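Side-chain contacts in aromatic-amino-acid:2-oxoglutarate transaminase (Candida albicans, PDB 6HND), which probably transfers amino groups between aromatic amino acids and 2-oxoglutarate using pyridoxal 5'-phosphate, with possible activity on 2-aminoadipate: residues D314-K317 with N318-P322; G394-E397 with W398-K401; D411-L414 with Y415-E419. One frame throughout, in Å; residues are numbered along the deposited sequence.

Contact 1: residues D314-K317 with N318-P322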
ATOM      1  N   ASP B 314     -23.793  25.654  10.079  1.00 42.95           N
ATOM      2  CA  ASP B 314     -23.091  26.645  10.937  1.00 41.35           C
ATOM      3  C   ASP B 314     -21.619  26.203  11.021  1.00 41.90           C
ATOM      4  O   ASP B 314     -20.727  27.070  10.849  1.00 37.71           O
ATOM      5  CB  ASP B 314     -23.809  26.797  12.286  1.00 42.00           C
ATOM      6  CG  ASP B 314     -23.114  27.717  13.278  1.00 47.56           C
ATOM      7  OD1 ASP B 314     -22.286  28.552  12.849  1.00 48.88           O
ATOM      8  OD2 ASP B 314     -23.387  27.574  14.490  1.00 53.62           O
ATOM      9  N   TYR B 315     -21.382  24.894  11.217  1.00 37.35           N
ATOM     10  CA  TYR B 315     -20.035  24.273  11.205  1.00 37.87           C
ATOM     11  C   TYR B 315     -19.314  24.630   9.896  1.00 39.73           C
ATOM     12  O   TYR B 315     -18.231  25.243   9.919  1.00 39.40           O
ATOM     13  CB  TYR B 315     -20.150  22.760  11.369  1.00 39.23           C
ATOM     14  CG  TYR B 315     -18.863  22.000  11.146  1.00 40.54           C
ATOM     15  CD1 TYR B 315     -17.775  22.164  11.991  1.00 36.99           C
ATOM     16  CD2 TYR B 315     -18.745  21.113  10.094  1.00 39.10           C
ATOM     17  CE1 TYR B 315     -16.602  21.458  11.809  1.00 40.04           C
ATOM     18  CE2 TYR B 315     -17.592  20.369   9.920  1.00 44.91           C
ATOM     19  CZ  TYR B 315     -16.507  20.553  10.767  1.00 46.55           C
ATOM     20  OH  TYR B 315     -15.368  19.824  10.574  1.00 44.55           O
ATOM     21  N   LEU B 316     -19.920  24.285   8.763  1.00 43.84           N
ATOM     22  CA  LEU B 316     -19.263  24.430   7.442  1.00 43.49           C
ATOM     23  C   LEU B 316     -18.938  25.900   7.236  1.00 44.78           C
ATOM     24  O   LEU B 316     -17.853  26.185   6.699  1.00 48.75           O
ATOM     25  CB  LEU B 316     -20.176  23.911   6.332  1.00 40.75           C
ATOM     26  CG  LEU B 316     -20.397  22.404   6.314  1.00 39.72           C
ATOM     27  CD1 LEU B 316     -21.262  22.019   5.123  1.00 40.89           C
ATOM     28  CD2 LEU B 316     -19.076  21.645   6.307  1.00 38.21           C
ATOM     29  N   LYS B 317     -19.834  26.789   7.662  1.00 49.17           N
ATOM     30  CA  LYS B 317     -19.776  28.225   7.277  1.00 49.24           C
ATOM     31  C   LYS B 317     -18.823  28.975   8.215  1.00 47.86           C
ATOM     32  O   LYS B 317     -18.027  29.775   7.707  1.00 46.95           O
ATOM     33  CB  LYS B 317     -21.174  28.847   7.290  1.00 57.98           C
ATOM     34  CG  LYS B 317     -21.257  30.216   6.626  1.00 69.95           C
ATOM     35  CD  LYS B 317     -22.607  30.903   6.762  1.00 73.94           C
ATOM     36  CE  LYS B 317     -22.609  32.315   6.204  1.00 76.13           C
ATOM     37  NZ  LYS B 317     -23.726  32.509   5.246  1.00 74.98           N
ATOM     38  N   ASN B 318     -18.894  28.734   9.529  1.00 41.26           N
ATOM     39  CA  ASN B 318     -18.238  29.616  10.525  1.00 43.25           C
ATOM     40  C   ASN B 318     -17.104  28.890  11.252  1.00 46.26           C
ATOM     41  O   ASN B 318     -16.206  29.601  11.711  1.00 46.79           O
ATOM     42  CB  ASN B 318     -19.285  30.214  11.462  1.00 46.23           C
ATOM     43  CG  ASN B 318     -20.349  30.963  10.677  1.00 48.44           C
ATOM     44  OD1 ASN B 318     -20.035  31.906   9.956  1.00 47.84           O
ATOM     45  ND2 ASN B 318     -21.591  30.512  10.752  1.00 44.74           N
ATOM     46  N   HIS B 319     -17.106  27.555  11.349  1.00 44.73           N
ATOM     47  CA  HIS B 319     -16.084  26.832  12.157  1.00 49.11           C
ATOM     48  C   HIS B 319     -14.934  26.363  11.258  1.00 46.29           C
ATOM     49  O   HIS B 319     -13.769  26.702  11.554  1.00 49.37           O
ATOM     50  CB  HIS B 319     -16.747  25.724  12.965  1.00 50.59           C
ATOM     51  CG  HIS B 319     -17.630  26.292  14.023  1.00 49.57           C
ATOM     52  ND1 HIS B 319     -17.208  26.442  15.330  1.00 44.81           N
ATOM     53  CD2 HIS B 319     -18.875  26.815  13.948  1.00 44.54           C
ATOM     54  CE1 HIS B 319     -18.178  27.001  16.029  1.00 46.00           C
ATOM     55  NE2 HIS B 319     -19.217  27.244  15.200  1.00 45.25           N
ATOM     56  N   LEU B 320     -15.264  25.643  10.194  1.00 42.15           N
ATOM     57  CA  LEU B 320     -14.292  25.052   9.241  1.00 39.80           C
ATOM     58  C   LEU B 320     -13.461  26.167   8.601  1.00 34.30           C
ATOM     59  O   LEU B 320     -14.032  27.068   8.054  1.00 40.47           O
ATOM     60  CB  LEU B 320     -15.075  24.242   8.205  1.00 40.30           C
ATOM     61  CG  LEU B 320     -14.323  23.065   7.595  1.00 44.89           C
ATOM     62  CD1 LEU B 320     -13.886  22.091   8.687  1.00 45.43           C
ATOM     63  CD2 LEU B 320     -15.184  22.367   6.546  1.00 43.84           C
ATOM     64  N   THR B 321     -12.142  26.130   8.695  1.00 31.94           N
ATOM     65  CA  THR B 321     -11.293  27.095   7.966  1.00 33.84           C
ATOM     66  C   THR B 321     -11.112  26.586   6.543  1.00 35.39           C
ATOM     67  O   THR B 321     -10.823  25.409   6.379  1.00 35.79           O
ATOM     68  CB  THR B 321      -9.948  27.322   8.649  1.00 34.11           C
ATOM     69  OG1 THR B 321     -10.207  27.543  10.042  1.00 36.66           O
ATOM     70  CG2 THR B 321      -9.204  28.457   7.980  1.00 33.75           C
ATOM     71  N   PRO B 322     -11.311  27.431   5.493  1.00 38.97           N
ATOM     72  CA  PRO B 322     -11.138  27.018   4.108  1.00 36.65           C
ATOM     73  C   PRO B 322      -9.796  26.362   3.786  1.00 40.23           C
ATOM     74  O   PRO B 322      -8.789  26.795   4.324  1.00 38.25           O
ATOM     75  CB  PRO B 322     -11.252  28.324   3.330  1.00 38.22           C
ATOM     76  CG  PRO B 322     -12.208  29.150   4.157  1.00 37.01           C
ATOM     77  CD  PRO B 322     -11.804  28.820   5.571  1.00 39.79           C
TER
HETATM   78  O   HOH W   1     -21.704  28.275  16.478  1.00 53.16           O
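The carbonyl oxygen of Tyr315 is gripped by two successive amides, His319 N and Leu320 N, which reach it from opposite faces of the carbonyl plane. The bond from Leu320 N to Tyr315 O is 3.0 Å long and nearly straight (173° at the hydrogen), and it closes a pi-type turn. The more bent bond from His319 N to Tyr315 O keeps the ordinary helical spacing. One residue earlier in each segment, Asn318 ND2 donates to Asp314 OD1 at 3.0 Å. This partner lies in the amide plane of Asn318, whereas the carboxylate receives the bond on its anti side, with the two flat groups turned 63° apart. The other carboxylate oxygen, Asp314 OD2, accepts from a water at 2.7 Å that is also hydrogen-bonded to His319 NE2 in the plane of the imidazole. Having both oxygens engaged should limit rotation of the carboxylate. The imidazole brings its edge to Asp314 O, with CD2 3.6 Å from that oxygen.

Apolar contacts occupy the other flank. Tyr315 swings its CG away from its own backbone N (chi1 170°), carrying the ring past His319 CB to Leu320, whose CD1 meets Tyr315 CZ at 3.7 Å. Leu316 and Leu320 lie side by side and touch through their CD2 methyls. The phenol OH is hydrogen-bonded to Tyr285 O. Tyr315 packs on Leu396, Ile399 and Leu400 of helix 392-418, while Leu316 and Leu320 lean on helix 137-151, so the turn is wedged between these two helices.

Contact 2: residues G394-E397 with W398-K401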
ATOM      1  N   GLY B 394     -24.339  12.692   7.215  1.00 40.34           N
ATOM      2  CA  GLY B 394     -24.328  11.749   8.347  1.00 40.87           C
ATOM      3  C   GLY B 394     -22.919  11.528   8.866  1.00 41.06           C
ATOM      4  O   GLY B 394     -22.746  11.399  10.080  1.00 40.83           O
ATOM      5  N   TRP B 395     -21.933  11.511   7.968  1.00 44.60           N
ATOM      6  CA  TRP B 395     -20.501  11.305   8.305  1.00 40.67           C
ATOM      7  C   TRP B 395     -19.998  12.570   9.001  1.00 41.45           C
ATOM      8  O   TRP B 395     -19.307  12.437  10.058  1.00 41.81           O
ATOM      9  CB  TRP B 395     -19.701  10.916   7.054  1.00 39.78           C
ATOM     10  CG  TRP B 395     -18.241  10.716   7.292  1.00 37.53           C
ATOM     11  CD1 TRP B 395     -17.227  11.402   6.699  1.00 38.88           C
ATOM     12  CD2 TRP B 395     -17.628   9.786   8.191  1.00 35.35           C
ATOM     13  NE1 TRP B 395     -16.026  10.964   7.170  1.00 40.46           N
ATOM     14  CE2 TRP B 395     -16.239   9.978   8.092  1.00 38.44           C
ATOM     15  CE3 TRP B 395     -18.103   8.806   9.069  1.00 40.03           C
ATOM     16  CZ2 TRP B 395     -15.325   9.224   8.835  1.00 39.96           C
ATOM     17  CZ3 TRP B 395     -17.200   8.065   9.813  1.00 40.29           C
ATOM     18  CH2 TRP B 395     -15.828   8.278   9.700  1.00 38.59           C
ATOM     19  N   LEU B 396     -20.389  13.744   8.500  1.00 37.08           N
ATOM     20  CA  LEU B 396     -20.135  15.041   9.185  1.00 40.42           C
ATOM     21  C   LEU B 396     -20.710  15.004  10.616  1.00 40.56           C
ATOM     22  O   LEU B 396     -20.028  15.479  11.532  1.00 38.06           O
ATOM     23  CB  LEU B 396     -20.737  16.193   8.366  1.00 40.44           C
ATOM     24  CG  LEU B 396     -19.931  16.607   7.131  1.00 43.87           C
ATOM     25  CD1 LEU B 396     -20.736  17.551   6.242  1.00 45.27           C
ATOM     26  CD2 LEU B 396     -18.593  17.249   7.526  1.00 43.81           C
ATOM     27  N   GLU B 397     -21.913  14.459  10.811  1.00 39.57           N
ATOM     28  CA  GLU B 397     -22.550  14.382  12.141  1.00 40.36           C
ATOM     29  C   GLU B 397     -21.686  13.491  13.046  1.00 39.30           C
ATOM     30  O   GLU B 397     -21.531  13.825  14.221  1.00 44.82           O
ATOM     31  CB  GLU B 397     -23.987  13.865  12.059  1.00 46.02           C
ATOM     32  CG  GLU B 397     -24.966  14.801  11.363  1.00 52.79           C
ATOM     33  CD  GLU B 397     -25.310  16.108  12.064  1.00 57.41           C
ATOM     34  OE1 GLU B 397     -24.826  16.325  13.218  1.00 56.88           O
ATOM     35  OE2 GLU B 397     -26.049  16.921  11.446  1.00 52.80           O
ATOM     36  N   TRP B 398     -21.117  12.406  12.531  1.00 38.38           N
ATOM     37  CA  TRP B 398     -20.140  11.585  13.297  1.00 38.44           C
ATOM     38  C   TRP B 398     -18.851  12.394  13.595  1.00 38.35           C
ATOM     39  O   TRP B 398     -18.323  12.305  14.717  1.00 37.83           O
ATOM     40  CB  TRP B 398     -19.848  10.271  12.569  1.00 38.93           C
ATOM     41  CG  TRP B 398     -18.701   9.534  13.176  1.00 38.30           C
ATOM     42  CD1 TRP B 398     -17.390   9.624  12.811  1.00 39.54           C
ATOM     43  CD2 TRP B 398     -18.747   8.641  14.300  1.00 36.95           C
ATOM     44  NE1 TRP B 398     -16.621   8.844  13.625  1.00 38.63           N
ATOM     45  CE2 TRP B 398     -17.427   8.211  14.535  1.00 38.13           C
ATOM     46  CE3 TRP B 398     -19.776   8.120  15.087  1.00 37.09           C
ATOM     47  CZ2 TRP B 398     -17.107   7.309  15.545  1.00 38.45           C
ATOM     48  CZ3 TRP B 398     -19.460   7.213  16.069  1.00 38.90           C
ATOM     49  CH2 TRP B 398     -18.142   6.837  16.314  1.00 37.87           C
ATOM     50  N   ILE B 399     -18.364  13.198  12.661  1.00 36.22           N
ATOM     51  CA  ILE B 399     -17.171  14.072  12.886  1.00 40.92           C
ATOM     52  C   ILE B 399     -17.489  15.087  13.995  1.00 40.90           C
ATOM     53  O   ILE B 399     -16.618  15.333  14.828  1.00 38.76           O
ATOM     54  CB  ILE B 399     -16.733  14.729  11.551  1.00 41.14           C
ATOM     55  CG1 ILE B 399     -16.108  13.688  10.612  1.00 40.82           C
ATOM     56  CG2 ILE B 399     -15.802  15.910  11.789  1.00 42.70           C
ATOM     57  CD1 ILE B 399     -16.159  14.040   9.123  1.00 41.09           C
ATOM     58  N   LEU B 400     -18.709  15.637  14.035  1.00 42.44           N
ATOM     59  CA  LEU B 400     -19.111  16.616  15.077  1.00 42.55           C
ATOM     60  C   LEU B 400     -19.190  15.944  16.459  1.00 45.33           C
ATOM     61  O   LEU B 400     -18.752  16.588  17.451  1.00 49.49           O
ATOM     62  CB  LEU B 400     -20.419  17.293  14.672  1.00 44.93           C
ATOM     63  CG  LEU B 400     -20.315  18.171  13.429  1.00 45.33           C
ATOM     64  CD1 LEU B 400     -21.651  18.817  13.135  1.00 49.14           C
ATOM     65  CD2 LEU B 400     -19.225  19.221  13.580  1.00 47.03           C
ATOM     66  N   LYS B 401     -19.622  14.689  16.559  1.00 44.85           N
ATOM     67  CA  LYS B 401     -19.595  13.956  17.858  1.00 47.12           C
ATOM     68  C   LYS B 401     -18.146  13.832  18.338  1.00 49.72           C
ATOM     69  O   LYS B 401     -17.886  14.089  19.540  1.00 50.26           O
ATOM     70  CB  LYS B 401     -20.216  12.563  17.762  1.00 50.77           C
ATOM     71  CG  LYS B 401     -21.719  12.517  17.545  1.00 51.62           C
ATOM     72  CD  LYS B 401     -22.237  11.119  17.619  1.00 56.02           C
ATOM     73  CE  LYS B 401     -23.746  11.034  17.543  1.00 64.24           C
ATOM     74  NZ  LYS B 401     -24.246  11.567  16.260  1.00 64.76           N
TER
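Within the long helix 392-418, two tryptophans one turn apart, Trp395 and Trp398, lay their indoles nearly parallel, with the Ile399 CD1 methyl over a face of the first. The planes of the Trp395 six-membered ring and the Trp398 five-membered ring differ by only 12°, but with their centroids 4.9 Å from each other the offset is so large that little of one ring lies over the other. The two indoles come nearest at Trp395 CZ3 and Trp398 CD1, 3.4 Å apart. Both indoles carry CG opposite the backbone N (chi1 179° for Trp395), which sends them off the same flank of the helix.

The Ile399 methyl stands 3.9 Å from the centroid of the Trp395 five-membered ring, in a CH-pi contact. Ile399 CD1 also lies 4.3 Å from Leu396 CD2, extending the apolar patch round the helix. Behind the side chains runs regular backbone bonding, for example Leu400 N to Leu396 O at 2.8 Å. Glu397 and Lys401 belong to the more polar flank; their charged atoms, Glu397 OE1 and Lys401 NZ, stay 5.7 Å apart and form no salt bridge.

Phe389 meets both indole rings, and Phe50 of the second subunit packs on Trp398, bringing the contact to the dimer interface. Successive i to i+3 and i to i+4 side-chain contacts are typical of an alpha helix; this one resembles the long helix joining large and small domains in class I aminotransferases.

Contact 3: residues D411-L414 with Y415-E419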
ATOM      1  N   ASP B 411      -9.533  21.041  26.526  1.00 39.93           N
ATOM      2  CA  ASP B 411      -9.768  22.028  27.621  1.00 43.38           C
ATOM      3  C   ASP B 411      -9.357  21.430  28.979  1.00 42.42           C
ATOM      4  O   ASP B 411      -8.760  22.162  29.806  1.00 41.76           O
ATOM      5  CB  ASP B 411     -11.222  22.494  27.628  1.00 39.21           C
ATOM      6  CG  ASP B 411     -11.604  23.298  26.403  1.00 42.83           C
ATOM      7  OD1 ASP B 411     -10.675  23.812  25.698  1.00 39.17           O
ATOM      8  OD2 ASP B 411     -12.823  23.388  26.159  1.00 42.33           O
ATOM      9  N   LEU B 412      -9.671  20.158  29.201  1.00 39.35           N
ATOM     10  CA  LEU B 412      -9.287  19.418  30.427  1.00 43.56           C
ATOM     11  C   LEU B 412      -7.762  19.483  30.592  1.00 44.06           C
ATOM     12  O   LEU B 412      -7.284  20.003  31.619  1.00 40.51           O
ATOM     13  CB  LEU B 412      -9.784  17.979  30.291  1.00 45.22           C
ATOM     14  CG  LEU B 412     -10.025  17.227  31.591  1.00 49.31           C
ATOM     15  CD1 LEU B 412     -11.077  17.928  32.453  1.00 48.77           C
ATOM     16  CD2 LEU B 412     -10.441  15.795  31.271  1.00 48.43           C
ATOM     17  N   LEU B 413      -7.009  19.034  29.588  1.00 44.77           N
ATOM     18  CA  LEU B 413      -5.523  19.047  29.650  1.00 42.89           C
ATOM     19  C   LEU B 413      -5.044  20.473  29.939  1.00 40.98           C
ATOM     20  O   LEU B 413      -4.115  20.625  30.759  1.00 40.63           O
ATOM     21  CB  LEU B 413      -4.949  18.514  28.339  1.00 40.05           C
ATOM     22  CG  LEU B 413      -3.435  18.590  28.221  1.00 41.40           C
ATOM     23  CD1 LEU B 413      -2.784  17.725  29.290  1.00 44.10           C
ATOM     24  CD2 LEU B 413      -2.988  18.186  26.820  1.00 41.59           C
ATOM     25  N   LEU B 414      -5.645  21.472  29.280  1.00 40.42           N
ATOM     26  CA  LEU B 414      -5.284  22.903  29.481  1.00 41.40           C
ATOM     27  C   LEU B 414      -5.602  23.327  30.930  1.00 41.64           C
ATOM     28  O   LEU B 414      -4.749  24.023  31.509  1.00 40.63           O
ATOM     29  CB  LEU B 414      -5.956  23.807  28.432  1.00 39.36           C
ATOM     30  CG  LEU B 414      -5.027  24.265  27.303  1.00 39.59           C
ATOM     31  CD1 LEU B 414      -4.642  23.095  26.418  1.00 42.25           C
ATOM     32  CD2 LEU B 414      -5.649  25.360  26.473  1.00 36.84           C
ATOM     33  N   TYR B 415      -6.756  22.926  31.486  1.00 39.98           N
ATOM     34  CA  TYR B 415      -7.127  23.169  32.905  1.00 41.24           C
ATOM     35  C   TYR B 415      -6.041  22.537  33.795  1.00 40.89           C
ATOM     36  O   TYR B 415      -5.386  23.255  34.576  1.00 43.41           O
ATOM     37  CB  TYR B 415      -8.539  22.645  33.190  1.00 44.03           C
ATOM     38  CG  TYR B 415      -9.011  22.795  34.622  1.00 48.18           C
ATOM     39  CD1 TYR B 415      -9.442  24.021  35.102  1.00 46.35           C
ATOM     40  CD2 TYR B 415      -9.039  21.711  35.489  1.00 49.43           C
ATOM     41  CE1 TYR B 415      -9.855  24.173  36.412  1.00 49.48           C
ATOM     42  CE2 TYR B 415      -9.452  21.847  36.805  1.00 51.15           C
ATOM     43  CZ  TYR B 415      -9.863  23.085  37.266  1.00 51.81           C
ATOM     44  OH  TYR B 415     -10.273  23.255  38.557  1.00 54.25           O
ATOM     45  N   SER B 416      -5.770  21.246  33.621  1.00 39.39           N
ATOM     46  CA  SER B 416      -4.774  20.505  34.441  1.00 42.34           C
ATOM     47  C   SER B 416      -3.469  21.304  34.504  1.00 42.45           C
ATOM     48  O   SER B 416      -2.772  21.190  35.515  1.00 48.42           O
ATOM     49  CB  SER B 416      -4.533  19.105  33.943  1.00 41.15           C
ATOM     50  OG  SER B 416      -3.786  19.115  32.739  1.00 43.34           O
ATOM     51  N   ILE B 417      -3.167  22.107  33.478  1.00 44.82           N
ATOM     52  CA  ILE B 417      -1.875  22.842  33.357  1.00 41.25           C
ATOM     53  C   ILE B 417      -2.044  24.200  34.044  1.00 44.66           C
ATOM     54  O   ILE B 417      -1.135  24.583  34.832  1.00 45.10           O
ATOM     55  CB  ILE B 417      -1.407  22.948  31.885  1.00 41.00           C
ATOM     56  CG1 ILE B 417      -0.946  21.594  31.324  1.00 38.67           C
ATOM     57  CG2 ILE B 417      -0.320  24.013  31.725  1.00 38.70           C
ATOM     58  CD1 ILE B 417      -0.915  21.526  29.810  1.00 40.39           C
ATOM     59  N   PHE B 418      -3.149  24.898  33.765  1.00 40.46           N
ATOM     60  CA  PHE B 418      -3.410  26.273  34.273  1.00 44.58           C
ATOM     61  C   PHE B 418      -3.469  26.281  35.814  1.00 42.20           C
ATOM     62  O   PHE B 418      -3.044  27.281  36.411  1.00 43.99           O
ATOM     63  CB  PHE B 418      -4.675  26.859  33.637  1.00 42.58           C
ATOM     64  CG  PHE B 418      -4.558  27.167  32.164  1.00 43.85           C
ATOM     65  CD1 PHE B 418      -3.361  27.628  31.614  1.00 43.57           C
ATOM     66  CD2 PHE B 418      -5.656  27.027  31.327  1.00 42.29           C
ATOM     67  CE1 PHE B 418      -3.271  27.930  30.265  1.00 43.57           C
ATOM     68  CE2 PHE B 418      -5.569  27.341  29.977  1.00 43.40           C
ATOM     69  CZ  PHE B 418      -4.373  27.776  29.444  1.00 44.33           C
ATOM     70  N   GLU B 419      -4.012  25.219  36.414  1.00 43.86           N
ATOM     71  CA  GLU B 419      -4.140  24.997  37.881  1.00 49.52           C
ATOM     72  C   GLU B 419      -2.774  24.711  38.523  1.00 49.93           C
ATOM     73  O   GLU B 419      -2.712  24.756  39.743  1.00 57.53           O
ATOM     74  CB  GLU B 419      -5.068  23.804  38.150  1.00 53.12           C
ATOM     75  CG  GLU B 419      -6.535  24.112  37.898  1.00 60.64           C
ATOM     76  CD  GLU B 419      -7.169  25.075  38.898  1.00 61.31           C
ATOM     77  OE1 GLU B 419      -7.346  24.693  40.075  1.00 63.91           O
ATOM     78  OE2 GLU B 419      -7.451  26.203  38.506  1.00 56.88           O
TER
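Leu414 and Phe418 form the close-packed side of this helical turn, lying side by side and pointing the same way. The Phe418 ring turns one face to the carbonyl oxygen of Leu414, with CD2 3.1 Å from Leu414 O, and its CE2 rests 3.9 Å from Leu414 CB. Next to this pair, Leu413 CG meets Ile417 CD1 more loosely at 4.2 Å. Strand 438-443 backs Leu413, Leu414 and Ile417, and Leu41 of the second subunit packs on Leu413.

The flank bearing Asp411, Tyr415 and Glu419 is looser and nearer to solvent. There the Tyr415 ring has Glu419 CG over one face, offset toward the rim, and leans on Tyr291 and Pro294 of a loop.

Ser416 places OG between its own N and carbonyl carbon (chi1 73°), from where it donates to Leu413 O at a modelled distance of 2.5 Å, rather short for such a bond. The backbone bond to that oxygen, from Ile417 N, is weak; the same amide also donates to Leu414 O at 3.2 Å from well above the carbonyl plane. The serine hydroxyl thus probably supplements a poorly formed helical bond, in a turn held otherwise by apolar packing, with no salt bridge between the two segments.

Overall arrangement
Contact 2 is the buried one, whereas contacts 1 and 3 each have a flank nearer to solvent. Contacts 1 and 2 meet directly at Tyr315, whose CD1 lies 3.6 Å from Leu400 CD2, so helices 312-319 and 392-418 are joined there. Contact 3 shares helix 392-418 with contact 2, but the two centres are about 26 Å apart, and its neighbours are strands 428-430 and 438-443 and helix 499-518. Chemistry follows place: an amide, a carboxylate and a water mark the exposed side of 314-322, offset indoles and a CH-pi contact characterise 394-401, and 411-419 pairs apolar packing with a serine hydroxyl. Contacts 2 and 3 each touch the second subunit through one residue.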